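PDB 1A4E: peroxisomal catalase A from Saccharomyces cerevisiae, which catalyses the breakdown of hydrogen peroxide to water and oxygen with a heme cofactor, working as a homotetramer in the peroxisome. Local coordinates for residues Thr88-Arg93 with Phe113-Tyr118; Gln314-Pro319 with Pro357-Tyr362. One frame throughout, in Å; residues are numbered along the deposited sequence.

How the contacts relate
From the N terminus, contact 1 comes first: strand 88-93 runs out, the chain makes an excursion of 19 residues, and 113-118 returns antiparallel beside it. Contact 2 follows far later, closing a 37-residue loop between 319 and 357 that contains strand 326-328 and helix 332-348, the helix of the heme-iron ligand Tyr341. The two loops are in series and neither nest nor cross. The centres of the two contacts nevertheless lie about 9 Å apart, bridged by probable hydrogen bonds from Lys116 NZ to Ala316 O (2.7 Å) and from Tyr118 OH to Val358 O (2.8 Å). At one heme propionate the barrel strands (Arg93) meet the 314-319 loop (Phe317), which 357-362 backs from farther off.

Contact 1: Thr88-Arg93 with Phe113-Tyr118; sequences TKCLTR and FATKFY. With HEM (protoporphyrin IX containing Fe), chain I.
Leu91 and Lys116 form a hydrogen-bonded antiparallel pair between neighbouring strands of the catalase beta-barrel. Lys116 N gives to Leu91 O at 2.8 Å and Leu91 N returns a bond to Lys116 O; Arg93 and Ala114 repeat the pattern two residues on. Between them sits the non-hydrogen-bonded pair Thr92 and Thr115, whose side chains lie on the same face as Cys90 and Phe117. Here OG1 of Thr92 meets OG1 of Thr115 at 3.1 Å, a hydrogen bond in which either hydroxyl could be the donor; both oxygens lie anti to their own carbonyl carbon (chi1 -63° and -56°). Farther along this face, CB of Cys90 packs against CD1 of Phe117 at 3.8 Å, while CG2 of Thr115 lies over one face of the Phe117 ring, offset toward its rim.

The other face carries Leu91, Arg93, Ala114 and Lys116; at its heme end Arg93 and CB of Ala114 approach the propionate. Arg93 is bent at chi3 (82°), and its NE gives a hydrogen bond to O1D of the heme propionate at 3.0 Å; two weak bonds, NE to O2D and NH2 to O1D, spread the grip, with the carboxylate carbon in the guanidinium plane, at its edge. NH2 also bonds His56 O, tying this propionate anchor to the backbone of an active-site residue. Lys116 sends its amine beyond the strands to Asp125, a salt bridge, and to Ala316 O. The Tyr118 side chain crosses those of Lys89 and Leu91 at a slant: CD2 comes 3.3 Å from Lys89 O, and OH, hydrogen-bonded to Val358 O, passes CB of Leu91. At the far end from the heme, one water accepts from Lys89 N and donates to Tyr118 O at 2.9 Å.

Contact 2: Gln314-Pro319 with Pro357-Tyr362; sequences QAAFAP and PVNCPY. With HEM (protoporphyrin IX containing Fe), chain I.
Asn359 turns its carboxamide against the backbone of Gln314-Ala316 and uses both ends of it. ND2 gives to Gln314 O at 3.0 Å, while OD1 receives Ala316 N at 2.8 Å, so one flat group spans Ala315 and reads a carbonyl and an N-H two residues apart. Chi1 of -61° sets CG beside the Asn359 backbone N and carries the amide across to the other loop. The two bonds differ in approach: Ala316 N comes to OD1 at a bent C=O...N angle of 113° and lies 29° from the carbonyl plane, whereas Gln314 O stands less far from the amide plane. CB of Ala316 rests 3.5 Å from ND2, packing against the amide. Beside it, Val358 faces the same backbone with CG2, which touches CA of Ala315 at 4.1 Å and adds an apolar flank.

These are loop-to-loop contacts, joining the segment that follows helix 308-313 to the one that follows helix 332-348. Ala315 O, between the two gripped groups, bonds Arg348 NH2, and Ala318 N bonds Asp125. The Gln314 side chain leads to another chain, where NE2 donates to Asn377 O of the second subunit. Phe317, which makes no contact with 357-362, lies beside the heme propionate, with CD2 3.4 Å from O2D in an oblique approach.

Because its donor and acceptor ends have distinct partners, the Asn359 amide is fixed in rotation: ND2 also makes a weak bond to Phe353 O, and a flipped amide would set oxygen against Gln314 O and N-H against Ala316 N. Two buried main-chain polar groups are thereby satisfied in a segment without regular helix or strand, just where it leads into Phe317 beside the propionate.

Contact 1: Thr88-Arg93 with Phe113-Tyr118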
ATOM      1  N   THR B  88      10.283  34.680   0.903  1.00 26.49           N
ATOM      2  CA  THR B  88      10.353  33.253   0.644  1.00 28.17           C
ATOM      3  C   THR B  88       8.921  32.765   0.718  1.00 27.87           C
ATOM      4  O   THR B  88       8.236  33.027   1.706  1.00 30.64           O
ATOM      5  CB  THR B  88      11.217  32.572   1.713  1.00 27.76           C
ATOM      6  OG1 THR B  88      12.530  33.069   1.489  1.00 34.27           O
ATOM      7  CG2 THR B  88      11.197  31.055   1.658  1.00 28.74           C
ATOM      8  N   LYS B  89       8.437  32.067  -0.314  1.00 27.91           N
ATOM      9  CA  LYS B  89       7.073  31.565  -0.313  1.00 26.07           C
ATOM     10  C   LYS B  89       6.922  30.460   0.735  1.00 23.40           C
ATOM     11  O   LYS B  89       7.867  29.725   1.036  1.00 20.41           O
ATOM     12  CB  LYS B  89       6.735  31.044  -1.707  1.00 31.35           C
ATOM     13  CG  LYS B  89       5.275  30.613  -1.828  1.00 45.07           C
ATOM     14  CD  LYS B  89       4.975  29.914  -3.142  1.00 53.29           C
ATOM     15  CE  LYS B  89       3.664  29.156  -3.007  1.00 59.32           C
ATOM     16  NZ  LYS B  89       3.321  28.484  -4.246  1.00 63.85           N
ATOM     17  N   CYS B  90       5.744  30.386   1.354  1.00 20.54           N
ATOM     18  CA  CYS B  90       5.501  29.351   2.332  1.00 19.20           C
ATOM     19  C   CYS B  90       4.089  28.784   2.285  1.00 20.65           C
ATOM     20  O   CYS B  90       3.198  29.323   1.625  1.00 23.02           O
ATOM     21  CB  CYS B  90       5.793  29.914   3.721  1.00 20.24           C
ATOM     22  SG  CYS B  90       4.602  31.129   4.331  1.00 23.74           S
ATOM     23  N   LEU B  91       3.898  27.652   2.968  1.00 19.91           N
ATOM     24  CA  LEU B  91       2.607  27.005   3.125  1.00 18.28           C
ATOM     25  C   LEU B  91       2.456  26.681   4.600  1.00 18.81           C
ATOM     26  O   LEU B  91       3.338  26.077   5.199  1.00 20.88           O
ATOM     27  CB  LEU B  91       2.529  25.692   2.316  1.00 20.31           C
ATOM     28  CG  LEU B  91       1.419  24.669   2.657  1.00 21.45           C
ATOM     29  CD1 LEU B  91       0.033  25.197   2.321  1.00 18.51           C
ATOM     30  CD2 LEU B  91       1.684  23.411   1.869  1.00 25.61           C
ATOM     31  N   THR B  92       1.332  27.041   5.213  1.00 22.17           N
ATOM     32  CA  THR B  92       1.098  26.750   6.615  1.00 20.79           C
ATOM     33  C   THR B  92      -0.092  25.830   6.761  1.00 22.72           C
ATOM     34  O   THR B  92      -1.101  26.029   6.082  1.00 24.55           O
ATOM     35  CB  THR B  92       0.844  28.068   7.394  1.00 21.75           C
ATOM     36  OG1 THR B  92       2.031  28.851   7.299  1.00 22.53           O
ATOM     37  CG2 THR B  92       0.524  27.835   8.859  1.00 16.94           C
ATOM     38  N   ARG B  93       0.025  24.797   7.602  1.00 23.50           N
ATOM     39  CA  ARG B  93      -1.128  23.992   7.950  1.00 24.17           C
ATOM     40  C   ARG B  93      -1.296  24.140   9.454  1.00 26.51           C
ATOM     41  O   ARG B  93      -0.363  23.982  10.245  1.00 25.76           O
ATOM     42  CB  ARG B  93      -0.957  22.486   7.623  1.00 22.94           C
ATOM     43  CG  ARG B  93      -2.352  21.846   7.547  1.00 24.96           C
ATOM     44  CD  ARG B  93      -2.480  20.395   7.084  1.00 23.30           C
ATOM     45  NE  ARG B  93      -2.199  19.544   8.203  1.00 28.27           N
ATOM     46  CZ  ARG B  93      -3.103  18.828   8.863  1.00 22.89           C
ATOM     47  NH1 ARG B  93      -4.393  18.753   8.592  1.00 24.63           N
ATOM     48  NH2 ARG B  93      -2.686  18.246   9.953  1.00 28.55           N
ATOM     49  N   PHE B 113       0.958  24.425  14.056  1.00 18.99           N
ATOM     50  CA  PHE B 113       1.315  25.600  13.284  1.00 22.95           C
ATOM     51  C   PHE B 113       2.602  25.182  12.573  1.00 24.81           C
ATOM     52  O   PHE B 113       3.727  25.441  13.014  1.00 26.05           O
ATOM     53  CB  PHE B 113       1.526  26.785  14.257  1.00 19.64           C
ATOM     54  CG  PHE B 113       1.623  28.192  13.658  1.00 22.62           C
ATOM     55  CD1 PHE B 113       2.163  28.434  12.383  1.00 24.16           C
ATOM     56  CD2 PHE B 113       1.169  29.275  14.422  1.00 20.96           C
ATOM     57  CE1 PHE B 113       2.250  29.737  11.888  1.00 21.51           C
ATOM     58  CE2 PHE B 113       1.262  30.575  13.923  1.00 19.76           C
ATOM     59  CZ  PHE B 113       1.799  30.806  12.657  1.00 20.24           C
ATOM     60  N   ALA B 114       2.384  24.470  11.461  1.00 25.20           N
ATOM     61  CA  ALA B 114       3.459  23.941  10.634  1.00 24.46           C
ATOM     62  C   ALA B 114       3.662  24.793   9.396  1.00 23.39           C
ATOM     63  O   ALA B 114       2.706  25.025   8.658  1.00 25.94           O
ATOM     64  CB  ALA B 114       3.125  22.526  10.200  1.00 20.85           C
ATOM     65  N   THR B 115       4.878  25.284   9.144  1.00 22.21           N
ATOM     66  CA  THR B 115       5.122  26.117   7.972  1.00 20.23           C
ATOM     67  C   THR B 115       6.270  25.541   7.147  1.00 22.96           C
ATOM     68  O   THR B 115       7.304  25.132   7.674  1.00 25.26           O
ATOM     69  CB  THR B 115       5.442  27.569   8.421  1.00 20.10           C
ATOM     70  OG1 THR B 115       4.347  27.991   9.221  1.00 20.92           O
ATOM     71  CG2 THR B 115       5.574  28.550   7.281  1.00 17.20           C
ATOM     72  N   LYS B 116       6.038  25.468   5.831  1.00 20.61           N
ATOM     73  CA  LYS B 116       7.003  24.988   4.862  1.00 19.73           C
ATOM     74  C   LYS B 116       7.490  26.189   4.075  1.00 20.37           C
ATOM     75  O   LYS B 116       6.686  26.913   3.504  1.00 21.81           O
ATOM     76  CB  LYS B 116       6.348  24.003   3.913  1.00 21.11           C
ATOM     77  CG  LYS B 116       7.284  23.471   2.828  1.00 21.87           C
ATOM     78  CD  LYS B 116       6.585  22.460   1.931  1.00 18.40           C
ATOM     79  CE  LYS B 116       6.066  21.287   2.737  1.00 18.60           C
ATOM     80  NZ  LYS B 116       7.174  20.576   3.334  1.00 16.91           N
ATOM     81  N   PHE B 117       8.798  26.399   4.028  1.00 19.48           N
ATOM     82  CA  PHE B 117       9.398  27.519   3.336  1.00 21.73           C
ATOM     83  C   PHE B 117      10.139  26.948   2.147  1.00 22.87           C
ATOM     84  O   PHE B 117      10.935  26.019   2.280  1.00 26.27           O
ATOM     85  CB  PHE B 117      10.397  28.249   4.230  1.00 20.95           C
ATOM     86  CG  PHE B 117       9.818  28.813   5.515  1.00 24.00           C
ATOM     87  CD1 PHE B 117       9.166  30.052   5.502  1.00 23.16           C
ATOM     88  CD2 PHE B 117       9.956  28.099   6.712  1.00 22.29           C
ATOM     89  CE1 PHE B 117       8.655  30.575   6.688  1.00 21.50           C
ATOM     90  CE2 PHE B 117       9.442  28.631   7.889  1.00 20.36           C
ATOM     91  CZ  PHE B 117       8.793  29.867   7.880  1.00 22.11           C
ATOM     92  N   TYR B 118       9.880  27.512   0.975  1.00 23.05           N
ATOM     93  CA  TYR B 118      10.501  27.058  -0.252  1.00 23.57           C
ATOM     94  C   TYR B 118      11.724  27.914  -0.486  1.00 24.57           C
ATOM     95  O   TYR B 118      11.676  28.885  -1.249  1.00 29.08           O
ATOM     96  CB  TYR B 118       9.517  27.211  -1.410  1.00 21.28           C
ATOM     97  CG  TYR B 118       8.245  26.406  -1.221  1.00 21.45           C
ATOM     98  CD1 TYR B 118       8.231  25.030  -1.468  1.00 21.74           C
ATOM     99  CD2 TYR B 118       7.082  27.053  -0.798  1.00 21.69           C
ATOM    100  CE1 TYR B 118       7.052  24.302  -1.291  1.00 23.82           C
ATOM    101  CE2 TYR B 118       5.903  26.331  -0.617  1.00 21.88           C
ATOM    102  CZ  TYR B 118       5.900  24.962  -0.868  1.00 23.58           C
ATOM    103  OH  TYR B 118       4.739  24.249  -0.695  1.00 25.72           O
TER
HETATM  104  CHA HEM I 503       2.383  15.848  13.378  1.00 19.73           C
HETATM  105  CHB HEM I 503       5.226  12.667  15.572  1.00 23.08           C
HETATM  106  CHC HEM I 503       6.075  15.855  19.041  1.00 22.82           C
HETATM  107  CHD HEM I 503       4.101  19.277  16.297  1.00 22.32           C
HETATM  108  C1A HEM I 503       2.956  14.649  13.764  1.00 21.81           C
HETATM  109  C2A HEM I 503       2.959  13.454  12.942  1.00 23.86           C
HETATM  110  C3A HEM I 503       3.830  12.588  13.514  1.00 24.23           C
HETATM  111  C4A HEM I 503       4.329  13.238  14.701  1.00 24.64           C
HETATM  112  CMA HEM I 503       4.278  11.230  12.993  1.00 18.86           C
HETATM  113  CAA HEM I 503       2.195  13.253  11.646  1.00 21.71           C
HETATM  114  CBA HEM I 503       3.148  13.425  10.484  1.00 26.71           C
HETATM  115  CGA HEM I 503       2.530  13.229   9.118  1.00 25.96           C
HETATM  116  O1A HEM I 503       1.844  12.238   8.874  1.00 23.24           O
HETATM  117  O2A HEM I 503       2.763  14.085   8.279  1.00 25.56           O
HETATM  118  C1B HEM I 503       5.730  13.274  16.701  1.00 24.72           C
HETATM  119  C2B HEM I 503       6.583  12.608  17.656  1.00 24.26           C
HETATM  120  C3B HEM I 503       6.749  13.474  18.712  1.00 25.35           C
HETATM  121  C4B HEM I 503       6.002  14.669  18.347  1.00 22.07           C
HETATM  122  CMB HEM I 503       7.126  11.196  17.453  1.00 21.13           C
HETATM  123  CAB HEM I 503       7.451  13.321  19.914  1.00 24.06           C
HETATM  124  CBB HEM I 503       8.428  12.279  20.265  1.00 19.20           C
HETATM  125  C1C HEM I 503       5.636  17.082  18.585  1.00 23.54           C
HETATM  126  C2C HEM I 503       6.008  18.341  19.187  1.00 25.62           C
HETATM  127  C3C HEM I 503       5.510  19.323  18.380  1.00 24.85           C
HETATM  128  C4C HEM I 503       4.824  18.646  17.296  1.00 24.42           C
HETATM  129  CMC HEM I 503       6.850  18.486  20.453  1.00 22.45           C
HETATM  130  CAC HEM I 503       5.663  20.696  18.505  1.00 21.23           C
HETATM  131  CBC HEM I 503       6.951  21.354  18.518  1.00 21.98           C
HETATM  132  C1D HEM I 503       3.438  18.637  15.267  1.00 20.59           C
HETATM  133  C2D HEM I 503       2.667  19.307  14.250  1.00 20.58           C
HETATM  134  C3D HEM I 503       2.165  18.338  13.454  1.00 21.91           C
HETATM  135  C4D HEM I 503       2.634  17.079  13.968  1.00 20.82           C
HETATM  136  CMD HEM I 503       2.471  20.807  14.082  1.00 18.73           C
HETATM  137  CAD HEM I 503       1.234  18.533  12.274  1.00 19.85           C
HETATM  138  CBD HEM I 503       1.930  18.738  10.948  1.00 19.80           C
HETATM  139  CGD HEM I 503       0.906  18.984   9.856  1.00 25.52           C
HETATM  140  O1D HEM I 503       0.166  19.954   9.943  1.00 28.56           O
HETATM  141  O2D HEM I 503       0.826  18.204   8.915  1.00 25.20           O
HETATM  142  NA  HEM I 503       3.825  14.516  14.831  1.00 23.44           N
HETATM  143  NB  HEM I 503       5.398  14.543  17.113  1.00 23.35           N
HETATM  144  NC  HEM I 503       4.951  17.272  17.404  1.00 24.80           N
HETATM  145  ND  HEM I 503       3.428  17.267  15.080  1.00 20.60           N
HETATM  146 FE   HEM I 503       4.362  15.894  16.128  1.00 20.84          FE
HETATM  147  O   HOH W   1      10.413  31.167  -2.540  1.00 37.71           O

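Contact 2: Gln314-Pro319 with Pro357-Tyr362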
ATOM      1  N   GLN B 314      -2.356  16.425   1.278  1.00 23.09           N
ATOM      2  CA  GLN B 314      -1.149  15.760   0.823  1.00 23.52           C
ATOM      3  C   GLN B 314       0.154  16.428   1.270  1.00 23.67           C
ATOM      4  O   GLN B 314       1.247  15.933   0.972  1.00 24.07           O
ATOM      5  CB  GLN B 314      -1.159  15.671  -0.691  1.00 23.24           C
ATOM      6  CG  GLN B 314      -2.149  14.637  -1.193  1.00 24.14           C
ATOM      7  CD  GLN B 314      -1.892  14.225  -2.632  1.00 28.64           C
ATOM      8  OE1 GLN B 314      -1.797  13.038  -2.951  1.00 29.83           O
ATOM      9  NE2 GLN B 314      -1.764  15.185  -3.543  1.00 25.08           N
ATOM     10  N   ALA B 315       0.067  17.545   2.006  1.00 21.29           N
ATOM     11  CA  ALA B 315       1.244  18.262   2.466  1.00 19.76           C
ATOM     12  C   ALA B 315       1.975  17.475   3.541  1.00 21.22           C
ATOM     13  O   ALA B 315       1.372  16.905   4.448  1.00 21.96           O
ATOM     14  CB  ALA B 315       0.840  19.602   3.037  1.00 20.76           C
ATOM     15  N   ALA B 316       3.298  17.446   3.399  1.00 20.20           N
ATOM     16  CA  ALA B 316       4.172  16.710   4.296  1.00 20.37           C
ATOM     17  C   ALA B 316       5.154  17.653   4.968  1.00 21.11           C
ATOM     18  O   ALA B 316       5.942  18.318   4.304  1.00 20.98           O
ATOM     19  CB  ALA B 316       4.961  15.678   3.523  1.00 17.01           C
ATOM     20  N   PHE B 317       5.111  17.696   6.298  1.00 22.60           N
ATOM     21  CA  PHE B 317       5.956  18.564   7.115  1.00 23.31           C
ATOM     22  C   PHE B 317       6.819  17.706   8.029  1.00 25.22           C
ATOM     23  O   PHE B 317       6.314  16.766   8.650  1.00 25.17           O
ATOM     24  CB  PHE B 317       5.121  19.485   7.992  1.00 20.30           C
ATOM     25  CG  PHE B 317       4.198  20.430   7.243  1.00 21.13           C
ATOM     26  CD1 PHE B 317       4.654  21.691   6.849  1.00 20.68           C
ATOM     27  CD2 PHE B 317       2.894  20.037   6.948  1.00 22.35           C
ATOM     28  CE1 PHE B 317       3.801  22.551   6.160  1.00 21.85           C
ATOM     29  CE2 PHE B 317       2.049  20.905   6.258  1.00 23.09           C
ATOM     30  CZ  PHE B 317       2.499  22.162   5.863  1.00 23.72           C
ATOM     31  N   ALA B 318       8.120  18.019   8.123  1.00 24.86           N
ATOM     32  CA  ALA B 318       9.068  17.248   8.921  1.00 23.60           C
ATOM     33  C   ALA B 318      10.167  18.126   9.513  1.00 22.94           C
ATOM     34  O   ALA B 318      10.729  18.957   8.793  1.00 24.63           O
ATOM     35  CB  ALA B 318       9.731  16.182   8.057  1.00 18.38           C
ATOM     36  N   PRO B 319      10.536  17.993  10.797  1.00 21.91           N
ATOM     37  CA  PRO B 319      11.664  18.686  11.409  1.00 22.28           C
ATOM     38  C   PRO B 319      13.007  18.388  10.750  1.00 23.39           C
ATOM     39  O   PRO B 319      13.944  19.183  10.820  1.00 23.14           O
ATOM     40  CB  PRO B 319      11.609  18.260  12.854  1.00 22.64           C
ATOM     41  CG  PRO B 319      10.160  17.938  13.068  1.00 20.55           C
ATOM     42  CD  PRO B 319       9.823  17.205  11.792  1.00 20.77           C
ATOM     43  N   PRO B 357       3.423  18.074  -5.768  1.00 24.33           N
ATOM     44  CA  PRO B 357       3.729  19.490  -5.972  1.00 23.89           C
ATOM     45  C   PRO B 357       3.975  20.367  -4.740  1.00 25.63           C
ATOM     46  O   PRO B 357       4.987  21.067  -4.693  1.00 25.76           O
ATOM     47  CB  PRO B 357       2.570  19.951  -6.825  1.00 21.29           C
ATOM     48  CG  PRO B 357       2.385  18.774  -7.738  1.00 20.43           C
ATOM     49  CD  PRO B 357       2.454  17.621  -6.761  1.00 23.18           C
ATOM     50  N   VAL B 358       3.116  20.308  -3.709  1.00 24.81           N
ATOM     51  CA  VAL B 358       3.325  21.088  -2.490  1.00 24.36           C
ATOM     52  C   VAL B 358       4.523  20.644  -1.669  1.00 26.00           C
ATOM     53  O   VAL B 358       5.032  21.440  -0.885  1.00 29.80           O
ATOM     54  CB  VAL B 358       2.090  21.071  -1.532  1.00 24.25           C
ATOM     55  CG1 VAL B 358       1.091  22.025  -2.128  1.00 22.84           C
ATOM     56  CG2 VAL B 358       1.480  19.679  -1.328  1.00 20.52           C
ATOM     57  N   ASN B 359       4.990  19.392  -1.798  1.00 24.86           N
ATOM     58  CA  ASN B 359       6.182  18.926  -1.087  1.00 23.79           C
ATOM     59  C   ASN B 359       7.471  19.050  -1.884  1.00 24.64           C
ATOM     60  O   ASN B 359       8.566  18.853  -1.366  1.00 24.23           O
ATOM     61  CB  ASN B 359       5.994  17.474  -0.685  1.00 19.31           C
ATOM     62  CG  ASN B 359       4.799  17.359   0.228  1.00 21.74           C
ATOM     63  OD1 ASN B 359       4.458  18.299   0.950  1.00 21.21           O
ATOM     64  ND2 ASN B 359       4.122  16.215   0.188  1.00 18.81           N
ATOM     65  N   CYS B 360       7.334  19.377  -3.168  1.00 28.58           N
ATOM     66  CA  CYS B 360       8.460  19.514  -4.069  1.00 31.27           C
ATOM     67  C   CYS B 360       9.276  20.767  -3.715  1.00 29.79           C
ATOM     68  O   CYS B 360       8.708  21.840  -3.483  1.00 29.39           O
ATOM     69  CB  CYS B 360       7.890  19.560  -5.494  1.00 31.67           C
ATOM     70  SG  CYS B 360       9.130  19.677  -6.802  1.00 44.52           S
ATOM     71  N   PRO B 361      10.610  20.668  -3.588  1.00 27.35           N
ATOM     72  CA  PRO B 361      11.502  21.808  -3.383  1.00 25.95           C
ATOM     73  C   PRO B 361      11.643  22.643  -4.646  1.00 28.05           C
ATOM     74  O   PRO B 361      12.675  22.546  -5.307  1.00 29.84           O
ATOM     75  CB  PRO B 361      12.778  21.150  -2.927  1.00 25.28           C
ATOM     76  CG  PRO B 361      12.783  19.836  -3.688  1.00 24.28           C
ATOM     77  CD  PRO B 361      11.342  19.403  -3.500  1.00 26.11           C
ATOM     78  N   TYR B 362      10.672  23.492  -5.007  1.00 30.42           N
ATOM     79  CA  TYR B 362      10.744  24.125  -6.316  1.00 35.55           C
ATOM     80  C   TYR B 362      11.873  25.131  -6.499  1.00 35.68           C
ATOM     81  O   TYR B 362      12.365  25.300  -7.617  1.00 37.53           O
ATOM     82  CB  TYR B 362       9.374  24.768  -6.648  1.00 37.61           C
ATOM     83  CG  TYR B 362       9.013  26.131  -6.072  1.00 46.66           C
ATOM     84  CD1 TYR B 362       9.581  27.293  -6.621  1.00 49.82           C
ATOM     85  CD2 TYR B 362       8.104  26.227  -5.015  1.00 48.93           C
ATOM     86  CE1 TYR B 362       9.258  28.547  -6.113  1.00 54.61           C
ATOM     87  CE2 TYR B 362       7.768  27.485  -4.507  1.00 56.35           C
ATOM     88  CZ  TYR B 362       8.355  28.633  -5.057  1.00 57.76           C
ATOM     89  OH  TYR B 362       8.052  29.880  -4.553  1.00 62.53           O
TER
HETATM   90  CHA HEM I 503       2.383  15.848  13.378  1.00 19.73           C
HETATM   91  CHB HEM I 503       5.226  12.667  15.572  1.00 23.08           C
HETATM   92  CHC HEM I 503       6.075  15.855  19.041  1.00 22.82           C
HETATM   93  CHD HEM I 503       4.101  19.277  16.297  1.00 22.32           C
HETATM   94  C1A HEM I 503       2.956  14.649  13.764  1.00 21.81           C
HETATM   95  C2A HEM I 503       2.959  13.454  12.942  1.00 23.86           C
HETATM   96  C3A HEM I 503       3.830  12.588  13.514  1.00 24.23           C
HETATM   97  C4A HEM I 503       4.329  13.238  14.701  1.00 24.64           C
HETATM   98  CMA HEM I 503       4.278  11.230  12.993  1.00 18.86           C
HETATM   99  CAA HEM I 503       2.195  13.253  11.646  1.00 21.71           C
HETATM  100  CBA HEM I 503       3.148  13.425  10.484  1.00 26.71           C
HETATM  101  CGA HEM I 503       2.530  13.229   9.118  1.00 25.96           C
HETATM  102  O1A HEM I 503       1.844  12.238   8.874  1.00 23.24           O
HETATM  103  O2A HEM I 503       2.763  14.085   8.279  1.00 25.56           O
HETATM  104  C1B HEM I 503       5.730  13.274  16.701  1.00 24.72           C
HETATM  105  C2B HEM I 503       6.583  12.608  17.656  1.00 24.26           C
HETATM  106  C3B HEM I 503       6.749  13.474  18.712  1.00 25.35           C
HETATM  107  C4B HEM I 503       6.002  14.669  18.347  1.00 22.07           C
HETATM  108  CMB HEM I 503       7.126  11.196  17.453  1.00 21.13           C
HETATM  109  CAB HEM I 503       7.451  13.321  19.914  1.00 24.06           C
HETATM  110  CBB HEM I 503       8.428  12.279  20.265  1.00 19.20           C
HETATM  111  C1C HEM I 503       5.636  17.082  18.585  1.00 23.54           C
HETATM  112  C2C HEM I 503       6.008  18.341  19.187  1.00 25.62           C
HETATM  113  C3C HEM I 503       5.510  19.323  18.380  1.00 24.85           C
HETATM  114  C4C HEM I 503       4.824  18.646  17.296  1.00 24.42           C
HETATM  115  CMC HEM I 503       6.850  18.486  20.453  1.00 22.45           C
HETATM  116  CAC HEM I 503       5.663  20.696  18.505  1.00 21.23           C
HETATM  117  CBC HEM I 503       6.951  21.354  18.518  1.00 21.98           C
HETATM  118  C1D HEM I 503       3.438  18.637  15.267  1.00 20.59           C
HETATM  119  C2D HEM I 503       2.667  19.307  14.250  1.00 20.58           C
HETATM  120  C3D HEM I 503       2.165  18.338  13.454  1.00 21.91           C
HETATM  121  C4D HEM I 503       2.634  17.079  13.968  1.00 20.82           C
HETATM  122  CMD HEM I 503       2.471  20.807  14.082  1.00 18.73           C
HETATM  123  CAD HEM I 503       1.234  18.533  12.274  1.00 19.85           C
HETATM  124  CBD HEM I 503       1.930  18.738  10.948  1.00 19.80           C
HETATM  125  CGD HEM I 503       0.906  18.984   9.856  1.00 25.52           C
HETATM  126  O1D HEM I 503       0.166  19.954   9.943  1.00 28.56           O
HETATM  127  O2D HEM I 503       0.826  18.204   8.915  1.00 25.20           O
HETATM  128  NA  HEM I 503       3.825  14.516  14.831  1.00 23.44           N
HETATM  129  NB  HEM I 503       5.398  14.543  17.113  1.00 23.35           N
HETATM  130  NC  HEM I 503       4.951  17.272  17.404  1.00 24.80           N
HETATM  131  ND  HEM I 503       3.428  17.267  15.080  1.00 20.60           N
HETATM  132 FE   HEM I 503       4.362  15.894  16.128  1.00 20.84          FE